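Molybdopterin molybdotransferase (Pyrococcus horikoshii, PDB 1UZ5) probably catalyses the insertion of molybdate into adenylyl-molybdopterin, releasing AMP and yielding Mo-molybdopterin in the biosynthesis of the molybdenum cofactor. Local coordinates at residues 273-278 / 289-294. Numbering follows the deposited sequence.
Sequences EVKVHG and IGVIKG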
loop_
_atom_site.group_PDB
_atom_site.type_symbol
_atom_site.label_atom_id
_atom_site.label_comp_id
_atom_site.label_asym_id
_atom_site.label_seq_id
_atom_site.Cartn_x
_atom_site.Cartn_y
_atom_site.Cartn_z
ATOM N N GLU A 273 28.048 15.553 -5.783
ATOM C CA GLU A 273 28.016 15.548 -7.239
ATOM C C GLU A 273 26.619 15.801 -7.787
ATOM O O GLU A 273 25.624 15.378 -7.203
ATOM C CB GLU A 273 28.530 14.207 -7.770
ATOM C CG GLU A 273 28.408 14.048 -9.282
ATOM C CD GLU A 273 29.026 12.755 -9.788
ATOM O OE1 GLU A 273 30.247 12.563 -9.591
ATOM O OE2 GLU A 273 28.295 11.931 -10.380
ATOM N N VAL A 274 26.555 16.502 -8.914
ATOM C CA VAL A 274 25.289 16.801 -9.561
ATOM C C VAL A 274 25.165 15.920 -10.793
ATOM O O VAL A 274 25.854 16.136 -11.789
ATOM C CB VAL A 274 25.203 18.283 -9.999
ATOM C CG1 VAL A 274 23.958 18.508 -10.839
ATOM C CG2 VAL A 274 25.172 19.189 -8.778
ATOM N N LYS A 275 24.299 14.916 -10.717
ATOM C CA LYS A 275 24.081 14.006 -11.835
ATOM C C LYS A 275 23.266 14.708 -12.917
ATOM O O LYS A 275 23.602 14.655 -14.099
ATOM C CB LYS A 275 23.326 12.762 -11.365
ATOM C CG LYS A 275 24.059 11.919 -10.331
ATOM C CD LYS A 275 25.101 11.022 -10.976
ATOM C CE LYS A 275 25.700 10.060 -9.961
ATOM N NZ LYS A 275 26.616 9.076 -10.605
ATOM N N VAL A 276 22.192 15.367 -12.501
ATOM C CA VAL A 276 21.313 16.069 -13.426
ATOM C C VAL A 276 21.176 17.533 -13.031
ATOM O O VAL A 276 21.047 17.856 -11.851
ATOM C CB VAL A 276 19.901 15.438 -13.435
ATOM C CG1 VAL A 276 18.996 16.178 -14.413
ATOM C CG2 VAL A 276 19.992 13.963 -13.795
ATOM N N HIS A 277 21.225 18.414 -14.023
ATOM C CA HIS A 277 21.067 19.843 -13.786
ATOM C C HIS A 277 20.272 20.393 -14.950
ATOM O O HIS A 277 20.835 20.867 -15.936
ATOM C CB HIS A 277 22.414 20.558 -13.711
ATOM C CG HIS A 277 22.305 21.984 -13.263
ATOM N ND1 HIS A 277 23.388 22.836 -13.214
ATOM C CD2 HIS A 277 21.242 22.701 -12.825
ATOM C CE1 HIS A 277 22.996 24.015 -12.764
ATOM N NE2 HIS A 277 21.699 23.960 -12.521
ATOM N N GLY A 278 18.954 20.320 -14.829
ATOM C CA GLY A 278 18.095 20.794 -15.889
ATOM C C GLY A 278 17.525 19.598 -16.615
ATOM O O GLY A 278 18.249 18.655 -16.936
ATOM N N ILE A 289 19.364 16.942 -9.634
ATOM C CA ILE A 289 19.439 15.611 -9.039
ATOM C C ILE A 289 20.911 15.326 -8.783
ATOM O O ILE A 289 21.718 15.309 -9.714
ATOM C CB ILE A 289 18.889 14.512 -9.966
ATOM C CG1 ILE A 289 17.447 14.820 -10.355
ATOM C CG2 ILE A 289 18.942 13.164 -9.253
ATOM C CD1 ILE A 289 16.855 13.823 -11.321
ATOM N N GLY A 290 21.260 15.117 -7.520
ATOM C CA GLY A 290 22.640 14.839 -7.181
ATOM C C GLY A 290 22.784 13.806 -6.082
ATOM O O GLY A 290 21.814 13.148 -5.686
ATOM N N VAL A 291 24.006 13.666 -5.585
ATOM C CA VAL A 291 24.307 12.715 -4.528
ATOM C C VAL A 291 25.345 13.306 -3.587
ATOM O O VAL A 291 26.384 13.802 -4.024
ATOM C CB VAL A 291 24.858 11.386 -5.105
ATOM C CG1 VAL A 291 25.158 10.410 -3.978
ATOM C CG2 VAL A 291 23.852 10.782 -6.077
ATOM N N ILE A 292 25.043 13.271 -2.296
ATOM C CA ILE A 292 25.941 13.772 -1.268
ATOM C C ILE A 292 26.081 12.660 -0.234
ATOM O O ILE A 292 25.085 12.196 0.328
ATOM C CB ILE A 292 25.377 15.027 -0.575
ATOM C CG1 ILE A 292 25.196 16.155 -1.599
ATOM C CG2 ILE A 292 26.315 15.464 0.541
ATOM C CD1 ILE A 292 24.604 17.427 -1.015
ATOM N N LYS A 293 27.315 12.229 0.003
ATOM C CA LYS A 293 27.584 11.157 0.952
ATOM C C LYS A 293 26.671 9.967 0.680
ATOM O O LYS A 293 26.015 9.454 1.584
ATOM C CB LYS A 293 27.394 11.652 2.385
ATOM C CG LYS A 293 28.403 12.712 2.791
ATOM C CD LYS A 293 28.284 13.062 4.264
ATOM C CE LYS A 293 29.373 14.039 4.678
ATOM N NZ LYS A 293 29.312 14.368 6.130
ATOM N N GLY A 294 26.627 9.553 -0.584
ATOM C CA GLY A 294 25.815 8.418 -0.986
ATOM C C GLY A 294 24.309 8.591 -0.936
ATOM O O GLY A 294 23.571 7.668 -1.278
#
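A classic beta bulge sets Lys275 and Val276 opposite the single residue Ile289, in the antiparallel pairing of edge strand 273-277 with its neighbour 288-292. Strand 273-277 closes one side of the mixed sheet of the probable molybdopterin-binding domain, and 288-292 joins it to the sheet's parallel strands by way of 295-300. Glu273 forms a hydrogen-bonded pair with Val291: Glu273 N gives a hydrogen to Val291 O at 3.0 Å, and Glu273 O takes one from Val291 N at 2.9 Å. Val274 and Gly290 then form the non-hydrogen-bonded pair, Val274 CA lying 4.1 Å from Gly290 CA. On its far side, Gly290 pairs through its backbone with Val297. At the bulge the extra residue brings a second donor to one acceptor. Ile289 O receives Val276 N at 2.8 Å in a nearly straight bond (N-H...O 175°), while Lys275 N, just as near Ile289 O at 2.8 Å, bends to 122° and counts as weak. Ile289 N returns a bond to Val276 O at 2.9 Å and completes the pair. Lys275 turns its chain at chi2 (-80°) and carries NZ back to Glu273 OE2 at 3.3 Å, a salt bridge within 273-278 that links the exposed ends of the two side chains. The bulge leaves Val276 and Ile289 side by side on the face that also holds Val291. Helix 9-18 packs here, Val15 against Val276 and Val16 against Ile289, while Phe19 reaches Ile289 and Val291; on the other face, Val274 rests on helix 263-271. Val276 CB lies 3.7 Å from Ile289 CB, and Val276 CG2 sits beside Ile289 CD1.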